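Local structure of malate oxidoreductase (Thermotoga maritima, 1VL6) at residues Lys287-Ala292 against Ala310-Thr315; Val193-Asn198 against Ala264-Gly269; Leu183-Lys188 against Pro362-Ile367; Leu276-Ile281 against Pro298-Glu303; Val175-Leu180 against Ser351-Ile356. The protein probably catalyses the NAD-dependent oxidative decarboxylation of malate to pyruvate and carbon dioxide. One frame throughout, in Å; residues are numbered along the deposited sequence. Where two conformers were deposited one is given.

Contact 1: Lys287-Ala292 against Ala310-Thr315; sequences KPVIFA and AFIVAT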
# COMPACT_ATOMS: atom_id res chain seq x y z
N LYS A 287 27.35 24.01 -36.77
CA LYS A 287 26.28 23.63 -35.86
C LYS A 287 26.40 22.19 -35.35
O LYS A 287 25.47 21.41 -35.41
CB LYS A 287 24.93 23.91 -36.50
CG LYS A 287 24.60 25.44 -36.52
CD LYS A 287 23.18 25.73 -37.09
CE LYS A 287 22.51 26.99 -36.46
NZ LYS A 287 20.97 26.92 -36.50
N PRO A 288 27.57 21.85 -34.82
CA PRO A 288 27.83 20.52 -34.32
C PRO A 288 27.03 20.17 -33.08
O PRO A 288 26.75 21.03 -32.23
CB PRO A 288 29.30 20.58 -33.98
CG PRO A 288 29.55 22.00 -33.67
CD PRO A 288 28.75 22.72 -34.68
N VAL A 289 26.70 18.89 -32.98
CA VAL A 289 25.90 18.37 -31.93
C VAL A 289 26.72 17.36 -31.18
O VAL A 289 27.38 16.50 -31.82
CB VAL A 289 24.64 17.69 -32.47
CG1 VAL A 289 23.87 16.97 -31.32
CG2 VAL A 289 23.76 18.71 -33.07
N ILE A 290 26.68 17.47 -29.85
CA ILE A 290 27.53 16.71 -28.93
C ILE A 290 26.62 16.06 -27.87
O ILE A 290 26.05 16.77 -27.01
CB ILE A 290 28.50 17.65 -28.18
CG1 ILE A 290 29.38 18.45 -29.14
CG2 ILE A 290 29.36 16.89 -27.14
CD1 ILE A 290 30.32 17.67 -29.88
N PHE A 291 26.46 14.73 -27.98
CA PHE A 291 25.74 13.95 -27.00
C PHE A 291 26.90 13.33 -26.22
O PHE A 291 27.60 12.42 -26.74
CB PHE A 291 24.90 12.84 -27.66
CG PHE A 291 23.63 13.28 -28.37
CD1 PHE A 291 23.29 14.61 -28.56
CD2 PHE A 291 22.80 12.31 -28.94
CE1 PHE A 291 22.12 14.95 -29.24
CE2 PHE A 291 21.63 12.65 -29.62
CZ PHE A 291 21.29 13.96 -29.77
N ALA A 292 27.16 13.82 -25.01
CA ALA A 292 28.27 13.29 -24.25
C ALA A 292 27.70 12.59 -23.07
O ALA A 292 27.51 13.20 -22.02
CB ALA A 292 29.24 14.40 -23.84
N ALA A 310 29.63 24.40 -29.61
CA ALA A 310 28.60 23.38 -29.80
C ALA A 310 27.24 24.01 -30.01
O ALA A 310 26.86 24.91 -29.30
CB ALA A 310 28.55 22.43 -28.59
N PHE A 311 26.49 23.53 -30.99
CA PHE A 311 25.10 24.05 -31.22
C PHE A 311 24.14 23.41 -30.27
O PHE A 311 23.22 24.07 -29.85
CB PHE A 311 24.66 23.72 -32.64
CG PHE A 311 23.23 23.98 -32.92
CD1 PHE A 311 22.69 25.24 -32.72
CD2 PHE A 311 22.43 22.99 -33.49
CE1 PHE A 311 21.36 25.50 -33.02
CE2 PHE A 311 21.13 23.23 -33.82
CZ PHE A 311 20.58 24.50 -33.58
N ILE A 312 24.31 22.12 -29.97
CA ILE A 312 23.43 21.39 -29.00
C ILE A 312 24.28 20.41 -28.19
O ILE A 312 25.15 19.68 -28.75
CB ILE A 312 22.36 20.58 -29.72
CG1 ILE A 312 21.28 21.49 -30.28
CG2 ILE A 312 21.71 19.56 -28.76
CD1 ILE A 312 20.39 20.80 -31.33
N VAL A 313 24.03 20.38 -26.89
CA VAL A 313 24.79 19.53 -26.03
C VAL A 313 23.81 18.71 -25.18
O VAL A 313 22.81 19.24 -24.64
CB VAL A 313 25.72 20.37 -25.13
CG1 VAL A 313 26.47 19.50 -24.16
CG2 VAL A 313 26.66 21.16 -25.96
N ALA A 314 24.09 17.43 -25.08
CA ALA A 314 23.27 16.56 -24.28
C ALA A 314 24.16 15.67 -23.44
O ALA A 314 25.26 15.34 -23.85
CB ALA A 314 22.36 15.70 -25.18
N THR A 315 23.67 15.29 -22.26
CA THR A 315 24.40 14.31 -21.43
C THR A 315 23.46 13.36 -20.75
O THR A 315 22.25 13.42 -20.93
CB THR A 315 25.24 14.94 -20.33
OG1 THR A 315 24.42 15.12 -19.17
CG2 THR A 315 25.76 16.27 -20.72

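Contact 2: Val193-Asn198 against Ala264-Gly269; sequences VKVVVN and ADFFIG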
# COMPACT_ATOMS: atom_id res chain seq x y z
N VAL A 193 24.51 13.28 -43.06
CA VAL A 193 25.34 13.61 -41.90
C VAL A 193 26.36 12.55 -41.52
O VAL A 193 26.08 11.35 -41.66
CB VAL A 193 24.50 13.92 -40.63
CG1 VAL A 193 23.80 15.20 -40.81
CG2 VAL A 193 23.54 12.81 -40.33
N LYS A 194 27.51 13.02 -41.01
CA LYS A 194 28.53 12.16 -40.45
C LYS A 194 28.35 12.13 -38.94
O LYS A 194 28.41 13.19 -38.29
CB LYS A 194 29.90 12.71 -40.78
CG LYS A 194 31.10 11.97 -40.21
CD LYS A 194 32.45 12.72 -40.46
CE LYS A 194 33.64 11.75 -40.53
NZ LYS A 194 34.96 12.39 -40.21
N VAL A 195 28.12 10.93 -38.39
CA VAL A 195 27.87 10.76 -37.00
C VAL A 195 28.93 9.88 -36.38
O VAL A 195 29.09 8.74 -36.80
CB VAL A 195 26.56 10.06 -36.78
CG1 VAL A 195 26.26 9.96 -35.25
CG2 VAL A 195 25.43 10.77 -37.53
N VAL A 196 29.64 10.40 -35.37
CA VAL A 196 30.68 9.65 -34.72
C VAL A 196 30.10 9.06 -33.45
O VAL A 196 29.64 9.80 -32.61
CB VAL A 196 31.87 10.53 -34.34
CG1 VAL A 196 32.83 9.75 -33.47
CG2 VAL A 196 32.60 10.96 -35.56
N VAL A 197 30.15 7.73 -33.31
CA VAL A 197 29.77 7.09 -32.07
C VAL A 197 31.02 6.56 -31.37
O VAL A 197 31.72 5.72 -31.92
CB VAL A 197 28.84 5.93 -32.33
CG1 VAL A 197 28.42 5.25 -30.97
CG2 VAL A 197 27.64 6.39 -33.10
N ASN A 198 31.27 7.01 -30.14
CA ASN A 198 32.44 6.57 -29.41
C ASN A 198 32.07 5.74 -28.20
O ASN A 198 31.33 6.20 -27.33
CB ASN A 198 33.24 7.77 -28.92
CG ASN A 198 34.58 7.37 -28.29
OD1 ASN A 198 35.50 7.03 -29.00
ND2 ASN A 198 34.69 7.42 -26.95
N ALA A 264 32.67 16.09 -38.70
CA ALA A 264 31.52 15.38 -38.20
C ALA A 264 30.40 16.32 -37.80
O ALA A 264 30.64 17.40 -37.30
CB ALA A 264 31.93 14.51 -37.03
N ASP A 265 29.17 15.88 -38.00
CA ASP A 265 28.01 16.64 -37.60
C ASP A 265 27.51 16.29 -36.20
O ASP A 265 26.94 17.13 -35.51
CB ASP A 265 26.89 16.37 -38.58
CG ASP A 265 27.26 16.81 -39.97
OD1 ASP A 265 27.10 18.02 -40.22
OD2 ASP A 265 27.73 16.03 -40.84
N PHE A 266 27.70 15.03 -35.80
CA PHE A 266 27.30 14.61 -34.46
C PHE A 266 28.41 13.79 -33.84
O PHE A 266 29.15 13.08 -34.54
CB PHE A 266 26.06 13.75 -34.52
CG PHE A 266 24.84 14.47 -35.02
CD1 PHE A 266 24.71 14.80 -36.36
CD2 PHE A 266 23.79 14.76 -34.17
CE1 PHE A 266 23.59 15.42 -36.83
CE2 PHE A 266 22.67 15.38 -34.63
CZ PHE A 266 22.56 15.73 -35.95
N PHE A 267 28.54 13.94 -32.52
CA PHE A 267 29.34 13.04 -31.74
C PHE A 267 28.38 12.44 -30.77
O PHE A 267 27.65 13.19 -30.08
CB PHE A 267 30.46 13.77 -30.99
CG PHE A 267 31.08 12.95 -29.85
CD1 PHE A 267 32.13 12.08 -30.09
CD2 PHE A 267 30.59 13.04 -28.58
CE1 PHE A 267 32.68 11.35 -29.08
CE2 PHE A 267 31.13 12.28 -27.57
CZ PHE A 267 32.17 11.44 -27.81
N ILE A 268 28.37 11.11 -30.70
CA ILE A 268 27.66 10.42 -29.65
C ILE A 268 28.61 9.55 -28.87
O ILE A 268 29.15 8.55 -29.37
CB ILE A 268 26.58 9.58 -30.24
CG1 ILE A 268 25.77 10.45 -31.23
CG2 ILE A 268 25.72 9.09 -29.16
CD1 ILE A 268 24.45 9.84 -31.64
N GLY A 269 28.80 9.94 -27.62
CA GLY A 269 29.72 9.27 -26.75
C GLY A 269 29.02 8.59 -25.62
O GLY A 269 28.21 9.19 -24.89

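Contact 3: Leu183-Lys188 against Pro362-Ile367; sequences LKLTEK and PEPERI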
# COMPACT_ATOMS: atom_id res chain seq x y z
N LEU A 183 18.65 16.63 -35.13
CA LEU A 183 18.83 16.68 -36.57
C LEU A 183 17.85 17.66 -37.23
O LEU A 183 18.23 18.43 -38.07
CB LEU A 183 18.67 15.26 -37.17
CG LEU A 183 18.89 15.17 -38.67
CD1 LEU A 183 20.40 15.44 -38.95
CD2 LEU A 183 18.44 13.86 -39.28
N LYS A 184 16.60 17.61 -36.81
CA LYS A 184 15.61 18.53 -37.27
C LYS A 184 16.06 19.95 -37.03
O LYS A 184 15.98 20.76 -37.94
CB LYS A 184 14.27 18.24 -36.58
CG LYS A 184 13.15 19.16 -36.94
CD LYS A 184 11.88 18.83 -36.08
CE LYS A 184 10.80 19.98 -36.16
NZ LYS A 184 9.65 19.82 -35.17
N LEU A 185 16.49 20.27 -35.82
CA LEU A 185 16.91 21.62 -35.46
C LEU A 185 18.11 22.09 -36.26
O LEU A 185 18.22 23.23 -36.60
CB LEU A 185 17.26 21.69 -33.97
CG LEU A 185 16.01 21.53 -33.12
CD1 LEU A 185 16.31 21.33 -31.67
CD2 LEU A 185 15.12 22.73 -33.32
N THR A 186 18.98 21.17 -36.54
CA THR A 186 20.11 21.32 -37.42
C THR A 186 19.80 21.61 -38.89
O THR A 186 20.62 22.17 -39.64
CB THR A 186 20.81 19.95 -37.29
OG1 THR A 186 21.94 20.04 -36.39
CG2 THR A 186 21.31 19.49 -38.52
N GLU A 187 18.63 21.16 -39.32
CA GLU A 187 18.16 21.33 -40.70
C GLU A 187 18.97 20.57 -41.74
O GLU A 187 18.86 20.87 -42.92
CB GLU A 187 18.06 22.82 -41.08
CG GLU A 187 16.84 23.48 -40.47
CD GLU A 187 16.70 24.97 -40.78
OE1 GLU A 187 17.69 25.75 -40.63
OE2 GLU A 187 15.58 25.35 -41.15
N LYS A 188 19.70 19.56 -41.33
CA LYS A 188 20.49 18.73 -42.23
C LYS A 188 19.72 17.43 -42.59
O LYS A 188 18.77 17.05 -41.90
CB LYS A 188 21.79 18.35 -41.53
CG LYS A 188 22.74 19.49 -41.30
CD LYS A 188 23.88 19.15 -40.39
CE LYS A 188 24.88 20.35 -40.25
NZ LYS A 188 25.94 20.04 -39.19
N PRO A 362 10.90 20.41 -30.13
CA PRO A 362 12.31 20.48 -29.87
C PRO A 362 12.85 21.89 -30.02
O PRO A 362 12.42 22.63 -30.89
CB PRO A 362 12.93 19.47 -30.85
CG PRO A 362 11.94 19.24 -31.89
CD PRO A 362 10.59 19.60 -31.32
N GLU A 363 13.74 22.25 -29.10
CA GLU A 363 14.53 23.46 -29.14
C GLU A 363 15.95 23.04 -28.72
O GLU A 363 16.13 21.99 -28.10
CB GLU A 363 13.99 24.52 -28.17
CG GLU A 363 12.52 24.94 -28.36
CD GLU A 363 12.23 25.63 -29.68
OE1 GLU A 363 13.13 25.73 -30.56
OE2 GLU A 363 11.10 26.08 -29.85
N PRO A 364 16.95 23.85 -29.05
CA PRO A 364 18.32 23.53 -28.67
C PRO A 364 18.54 23.18 -27.19
O PRO A 364 19.31 22.26 -26.86
CB PRO A 364 19.07 24.80 -29.05
CG PRO A 364 18.29 25.35 -30.18
CD PRO A 364 16.87 25.11 -29.81
N GLU A 365 17.88 23.89 -26.29
CA GLU A 365 18.03 23.62 -24.85
C GLU A 365 17.04 22.59 -24.35
O GLU A 365 17.04 22.24 -23.17
CB GLU A 365 17.91 24.89 -24.06
CG GLU A 365 19.05 25.87 -24.37
CD GLU A 365 20.39 25.51 -23.71
OE1 GLU A 365 20.53 25.78 -22.49
OE2 GLU A 365 21.31 24.98 -24.39
N ARG A 366 16.21 22.07 -25.26
CA ARG A 366 15.28 21.01 -24.90
C ARG A 366 14.89 20.18 -26.13
O ARG A 366 13.86 20.43 -26.74
CB ARG A 366 14.08 21.66 -24.26
CG ARG A 366 13.06 20.72 -23.79
CD ARG A 366 11.62 21.25 -24.00
NE ARG A 366 10.63 20.31 -23.46
CZ ARG A 366 10.58 19.94 -22.17
NH1 ARG A 366 11.46 20.43 -21.28
NH2 ARG A 366 9.68 19.05 -21.77
N ILE A 367 15.73 19.18 -26.46
CA ILE A 367 15.54 18.32 -27.66
C ILE A 367 14.71 17.07 -27.42
O ILE A 367 14.31 16.39 -28.36
CB ILE A 367 16.88 17.91 -28.24
CG1 ILE A 367 17.58 16.90 -27.33
CG2 ILE A 367 17.71 19.14 -28.43
CD1 ILE A 367 19.02 16.54 -27.73

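Contact 4: Leu276-Ile281 against Pro298-Glu303; sequences LKPEWI and PEIDPE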
# COMPACT_ATOMS: atom_id res chain seq x y z
N LEU A 276 37.07 14.38 -25.04
CA LEU A 276 36.90 15.18 -26.24
C LEU A 276 37.41 16.60 -25.97
O LEU A 276 36.81 17.34 -25.21
CB LEU A 276 35.43 15.16 -26.62
CG LEU A 276 35.12 15.55 -28.05
CD1 LEU A 276 33.70 15.07 -28.45
CD2 LEU A 276 35.27 17.05 -28.22
N LYS A 277 38.54 16.96 -26.57
CA LYS A 277 39.14 18.28 -26.30
C LYS A 277 38.30 19.39 -26.98
O LYS A 277 37.79 19.22 -28.11
CB LYS A 277 40.62 18.34 -26.73
CG LYS A 277 41.47 17.47 -25.86
CD LYS A 277 42.99 17.68 -26.01
CE LYS A 277 43.74 17.16 -24.76
NZ LYS A 277 45.17 17.61 -24.64
N PRO A 278 38.12 20.52 -26.31
CA PRO A 278 37.25 21.57 -26.82
C PRO A 278 37.65 22.04 -28.20
O PRO A 278 36.80 22.22 -29.04
CB PRO A 278 37.45 22.70 -25.81
CG PRO A 278 38.70 22.38 -25.13
CD PRO A 278 38.78 20.91 -25.06
N GLU A 279 38.94 22.22 -28.47
CA GLU A 279 39.34 22.67 -29.80
C GLU A 279 38.93 21.74 -30.96
O GLU A 279 38.75 22.21 -32.09
CB GLU A 279 40.81 23.01 -29.83
CG GLU A 279 41.13 24.31 -29.08
CD GLU A 279 40.38 25.55 -29.64
OE1 GLU A 279 40.77 26.11 -30.68
OE2 GLU A 279 39.38 26.00 -29.03
N TRP A 280 38.72 20.46 -30.68
CA TRP A 280 38.21 19.53 -31.71
C TRP A 280 36.85 19.97 -32.24
O TRP A 280 36.54 19.79 -33.42
CB TRP A 280 38.12 18.07 -31.21
CG TRP A 280 39.44 17.53 -30.71
CD1 TRP A 280 40.67 18.14 -30.83
CD2 TRP A 280 39.68 16.29 -30.03
NE1 TRP A 280 41.64 17.35 -30.27
CE2 TRP A 280 41.07 16.22 -29.77
CE3 TRP A 280 38.87 15.24 -29.62
CZ2 TRP A 280 41.66 15.14 -29.12
CZ3 TRP A 280 39.47 14.17 -28.96
CH2 TRP A 280 40.84 14.13 -28.72
N ILE A 281 36.05 20.57 -31.38
CA ILE A 281 34.72 20.98 -31.78
C ILE A 281 34.75 21.93 -32.95
O ILE A 281 33.88 21.88 -33.81
CB ILE A 281 33.95 21.59 -30.59
CG1 ILE A 281 33.65 20.46 -29.60
CG2 ILE A 281 32.64 22.27 -31.10
CD1 ILE A 281 32.71 20.80 -28.53
N PRO A 298 30.79 13.40 -18.19
CA PRO A 298 30.66 13.42 -19.66
C PRO A 298 31.99 13.48 -20.39
O PRO A 298 32.98 13.93 -19.80
CB PRO A 298 29.83 14.68 -19.92
CG PRO A 298 29.12 14.93 -18.60
CD PRO A 298 30.14 14.59 -17.59
N GLU A 299 31.98 13.04 -21.66
CA GLU A 299 33.17 13.06 -22.53
C GLU A 299 33.79 14.47 -22.64
O GLU A 299 35.01 14.61 -22.80
CB GLU A 299 32.86 12.51 -23.92
CG GLU A 299 32.81 10.98 -23.96
CD GLU A 299 31.43 10.39 -23.67
OE1 GLU A 299 30.57 11.12 -23.14
OE2 GLU A 299 31.22 9.18 -23.95
N ILE A 300 32.94 15.50 -22.55
CA ILE A 300 33.43 16.86 -22.40
C ILE A 300 32.48 17.62 -21.55
O ILE A 300 31.30 17.34 -21.60
CB ILE A 300 33.57 17.55 -23.76
CG1 ILE A 300 34.07 18.98 -23.59
CG2 ILE A 300 32.26 17.54 -24.49
CD1 ILE A 300 34.48 19.65 -24.93
N ASP A 301 32.98 18.55 -20.74
CA ASP A 301 32.12 19.35 -19.89
C ASP A 301 31.15 20.10 -20.79
O ASP A 301 31.55 20.63 -21.80
CB ASP A 301 32.93 20.33 -19.06
CG ASP A 301 32.04 21.27 -18.27
OD1 ASP A 301 31.38 20.83 -17.28
OD2 ASP A 301 31.90 22.46 -18.61
N PRO A 302 29.86 20.07 -20.47
CA PRO A 302 28.86 20.70 -21.34
C PRO A 302 29.04 22.18 -21.55
O PRO A 302 28.90 22.65 -22.68
CB PRO A 302 27.52 20.39 -20.66
CG PRO A 302 27.79 19.26 -19.70
CD PRO A 302 29.25 19.39 -19.30
N GLU A 303 29.34 22.94 -20.51
CA GLU A 303 29.51 24.38 -20.70
C GLU A 303 30.73 24.59 -21.63
O GLU A 303 30.65 25.30 -22.64
CB GLU A 303 29.65 25.13 -19.38
CG GLU A 303 29.76 26.64 -19.54
CD GLU A 303 28.56 27.27 -20.21
OE1 GLU A 303 27.45 26.70 -20.13
OE2 GLU A 303 28.73 28.33 -20.82

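Contact 5: Val175-Leu180 against Ser351-Ile356; sequences VSAAFL and SAVEAI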
# COMPACT_ATOMS: atom_id res chain seq x y z
N VAL A 175 18.50 7.71 -27.28
CA VAL A 175 19.53 8.41 -28.07
C VAL A 175 18.98 8.72 -29.47
O VAL A 175 19.15 9.80 -29.98
CB VAL A 175 20.77 7.57 -28.19
CG1 VAL A 175 21.73 8.12 -29.24
CG2 VAL A 175 21.48 7.43 -26.81
N SER A 176 18.27 7.76 -30.05
CA SER A 176 17.70 7.90 -31.35
C SER A 176 16.67 9.01 -31.39
O SER A 176 16.68 9.81 -32.32
CB SER A 176 17.04 6.60 -31.75
OG SER A 176 18.02 5.60 -31.99
N ALA A 177 15.78 9.08 -30.42
CA ALA A 177 14.80 10.17 -30.44
C ALA A 177 15.50 11.50 -30.30
O ALA A 177 15.17 12.44 -30.98
CB ALA A 177 13.79 10.00 -29.34
N ALA A 178 16.46 11.58 -29.39
CA ALA A 178 17.22 12.82 -29.20
C ALA A 178 17.88 13.19 -30.51
O ALA A 178 17.89 14.35 -30.91
CB ALA A 178 18.27 12.62 -28.10
N PHE A 179 18.46 12.19 -31.18
CA PHE A 179 19.19 12.44 -32.43
C PHE A 179 18.26 12.98 -33.49
O PHE A 179 18.56 13.97 -34.13
CB PHE A 179 19.81 11.17 -32.95
CG PHE A 179 20.29 11.27 -34.36
CD1 PHE A 179 21.50 11.85 -34.65
CD2 PHE A 179 19.57 10.74 -35.39
CE1 PHE A 179 21.98 11.89 -35.94
CE2 PHE A 179 20.05 10.79 -36.69
CZ PHE A 179 21.25 11.36 -36.96
N LEU A 180 17.11 12.34 -33.65
CA LEU A 180 16.12 12.83 -34.64
C LEU A 180 15.72 14.27 -34.43
O LEU A 180 15.63 15.04 -35.39
CB LEU A 180 14.87 11.97 -34.67
CG LEU A 180 15.15 10.56 -35.21
CD1 LEU A 180 13.95 9.67 -35.01
CD2 LEU A 180 15.54 10.57 -36.67
N SER A 351 8.62 2.63 -32.84
CA SER A 351 7.47 3.37 -32.38
C SER A 351 7.81 4.17 -31.13
O SER A 351 7.45 5.34 -31.02
CB SER A 351 6.27 2.47 -32.17
OG SER A 351 5.79 2.07 -33.43
N ALA A 352 8.53 3.55 -30.20
CA ALA A 352 8.94 4.24 -29.00
C ALA A 352 9.82 5.43 -29.34
O ALA A 352 9.59 6.54 -28.86
CB ALA A 352 9.65 3.29 -28.09
N VAL A 353 10.80 5.21 -30.23
CA VAL A 353 11.67 6.31 -30.65
C VAL A 353 10.83 7.47 -31.11
O VAL A 353 10.98 8.56 -30.61
CB VAL A 353 12.61 5.90 -31.78
CG1 VAL A 353 13.27 7.16 -32.45
CG2 VAL A 353 13.64 4.94 -31.25
N GLU A 354 9.91 7.22 -32.02
CA GLU A 354 9.06 8.27 -32.56
C GLU A 354 8.16 8.94 -31.51
O GLU A 354 7.92 10.15 -31.56
CB GLU A 354 8.17 7.72 -33.69
CG GLU A 354 8.97 7.26 -34.90
CD GLU A 354 9.51 8.40 -35.73
OE1 GLU A 354 9.05 9.54 -35.53
OE2 GLU A 354 10.34 8.16 -36.63
N ALA A 355 7.66 8.15 -30.59
CA ALA A 355 6.78 8.64 -29.59
C ALA A 355 7.53 9.59 -28.66
O ALA A 355 7.02 10.68 -28.31
CB ALA A 355 6.20 7.46 -28.86
N ILE A 356 8.76 9.22 -28.28
CA ILE A 356 9.56 10.14 -27.42
C ILE A 356 9.87 11.45 -28.18
O ILE A 356 9.68 12.54 -27.67
CB ILE A 356 10.82 9.45 -26.95
CG1 ILE A 356 10.45 8.36 -25.94
CG2 ILE A 356 11.77 10.44 -26.34
CD1 ILE A 356 11.55 7.39 -25.75

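Contact 1: Lys287-Ala292 against Ala310-Thr315
Ile-290 uses both of its backbone polar atoms on the neighbouring strand: its N donates to Ile-312 O at 2.9 Å, and its O accepts from Ala-314 N at 2.8 Å. Ala-292 N continues the ladder to Ala-314 O at 2.7 Å, and ahead of the strands proper Phe-311 N donates to Pro-288 O at 2.8 Å. The short axes lie 4.5 Å apart at 9°, which is the geometry of parallel strands. Weaker CA-H...O contacts fill in between these bonds, such as Val-313 CA to Ile-290 O.

The contacts of the Phe-311 ring lie at the start of the pairing. A chi1 of 171° lays this ring beside Lys-287, and one of its faces receives the aliphatic chain of the lysine, whose CE sits 4.3 Å from the ring centroid in a CH-pi contact. Ile-312 CG1 lies against the opposite face, and Val-289 CG2 approaches the edge.

Apolar pairs follow the alternation of the sheet. Phe-291 CD1 meets Ala-314 CB obliquely at 3.7 Å, while Ile-290 CG1 reaches Ala-310 CB at 4.1 Å.

The two strands belong to a beta-alpha-beta unit whose connecting helix 302-307 packs on Val-313. Helix 166-186 packs instead on the side of Val-289 and Phe-291, and strand 266-269 hydrogen-bonds to the far edge of strand 289-292.

Contact 2: Val193-Asn198 against Ala264-Gly269
Val-195 and Phe-266 face the same side of two parallel strands in the sheet of the Rossmann-type NAD-binding domain, their side chains crossing at a slant with Val-195 CG1 3.9 Å from Phe-266 CB. The same methyl meets Ile-268 CD1, giving an apolar surface on which Phe-179 of helix 166-186 packs. At the edge of the Phe-266 ring, near its plane, Val-193 CG1 comes within 4.0 Å of CE1.

On the other side, the Phe-267 ring swings across to the partner strand: CG anti to the backbone N (chi1 163°) carries CE1 to 3.6 Å from Asn-198 CB. Gly-269 is consistent with this course, since a CB there would clash with the ring. Lys-194 runs extended along Ala-264, and its NZ ends on the carbonyls of Ala-260 and Glu-262.

Asp-265 turns its carboxylate toward the first strand, where OD2 takes the N-H of Lys-194 at 3.0 Å in a nearly straight bond (171°), met on the anti side. OD1 has separate partners, Lys-188 in a salt bridge and Ser-285 OG. With an alanine here, the Lys-194 N-H would probably lose its acceptor and Lys-188 its counter-charge.

Val-196 N donates to Phe-266 O, and Val-196 O accepts from Ile-268 N, as expected of parallel neighbours. Where the pairing starts, Lys-194 O accepts twice, from Asp-265 N at 2.8 Å and from Phe-266 N at 3.2 Å, both donors lying in its carbonyl plane.

Contact 3: Leu183-Lys188 against Pro362-Ile367
Leu-185 carries most of this contact, thrusting its two methyls from the last turn of helix 166-186 into the loop Pro-362-Ile-367. CG stands anti to the carbonyl carbon (chi1 -69°), which points the branch at the loop. CD1 is the more enclosed methyl. It lies 3.4 Å from Glu-363 C, 3.9 Å from Pro-362 CB, and 4.2 Å from both Pro-364 CD and Ile-367 CG2, so a proline, a peptide group, a second proline and an isoleucine line the loop-facing side of this methyl. CD2 rests instead near Pro-362 O, at 3.6 Å. With an alanine here, a gap would probably open beside Pro-362, Pro-364 and Ile-367, and the loop would lose its apolar contact with the last turn of the helix.

Toward solvent the contact thins. The extended Lys-184 chain crosses Pro-362 at about a right angle and brings only NZ near the ring, 4.0 Å from CD; the charge itself pairs with Glu-361. Glu-363 directs its CB away from the helix, in keeping with its exposed position.

The loop has its own framework. Glu-363 to Arg-366 form a type I beta turn, closed by Arg-366 N donating to Glu-363 O at 2.8 Å. Outside the contact, Asn-322 donates through ND2 to Pro-364 O and accepts through OD1 from Ile-367 N, and Asn-181 ND2 donates to Ile-367 O.

Between the two segments the attraction is thus apolar and without direction, which suggests that the turn and the asparagines set the path of the loop, Leu-185 adding apolar contact.

Contact 4: Leu276-Ile281 against Pro298-Glu303
Leu-276 N donates to Glu-299 O at 3.1 Å, nearly straight at the hydrogen (172°) although the donor stands about 40° above the carbonyl plane, and the CA atoms of Leu-276 and Ile-300 come within 5.4 Å just beyond it. From there the side chain of Ile-300 takes over. Its CG1 branch is fully extended, with CG1 anti to the backbone N (chi1 179°), and this sends CD1 across to the other segment. That methyl lies 3.3 Å from Leu-276 O and 3.9 Å from Pro-278 CA. It also meets Ile-281 CD1 at 4.2 Å, the two isoleucine chains crossing at a slant. Nearer the backbone, Leu-276 CB and Ile-300 CB are 4.2 Å apart.

The segments flank strand 289-292 in the chain of the NAD-binding domain. Segment 276-281 holds a short, weakly bonded helix ahead of that strand, while 298-303 leads into helix 302-307, the connection of a beta-alpha-beta unit. Asp-301 is the N-cap of this helix, its OD2 accepting from Leu-304 N.

Ile-290 of the strand touches both Ile-281 and Ile-300, and Ala-305 does so from the helix, so the isoleucine pair is wedged between sheet and helix. The carboxylate of Glu-299 lies off to the far side from segment 276-281: OE2 bonds to Ser-271 OG and OE1 to Ala-294 N, two separate partners that hold the group at both oxygens.

Contact 5: Val175-Leu180 against Ser351-Ile356
Ala-177 and Val-353 mark the crossing of two long helices, 166-186 and 346-358, whose local axes pass 8.2 Å apart at a signed angle of -48°. The CA atoms of these two residues are only 5.0 Å apart, an approach that the small alanine side chain permits. Ala-177 CB lies 3.4 Å from Val-353 O, so it touches the backbone of the second helix directly, and it also meets Ile-356 CG2 at 3.6 Å.

Val-353 fits between residues one turn apart on the first helix. With CG1 anti to the backbone N (chi1 166°), that methyl reaches Leu-180 CD1 at 3.6 Å, the two side chains crossing at about a right angle, while CG2 contacts Ser-176 CB at 3.8 Å. Ser-176 turns its hydroxyl to Ala-172 O in its own helix, which leaves its CB as the part in contact with Val-353.

Val-380 of helix 374-386 also packs on Ala-352 and Ile-356. Since aliphatic carbons do most of the touching, cohesion here rests on burial and close fit, and the backbone bonds seen here, such as Leu-180 N to Ser-176 O and Ile-356 N to Ala-352 O, stay within each helix.

How the contacts relate
All five contacts belong to the NAD-binding domain. Contacts 1 and 2 share one sheet, in which strands 194-198, 266-269, 289-292 and 312-315 are consecutive neighbours, and their centres are 10 Å apart. Contact 4, about 9 Å from contact 1 between centres, joins the turns around strand 289-292 and alternates with it along the chain. Contacts 3 and 5, with centres about 13 Å apart, share a helix, 166-186; each pairs it with a segment beyond residue 350, so their chain spans bracket the other three contacts. The widest separation, about 24 Å between centres, is from contact 4 to contact 5. C-terminal segments thus return to helix 166-186, which packs against the sheet.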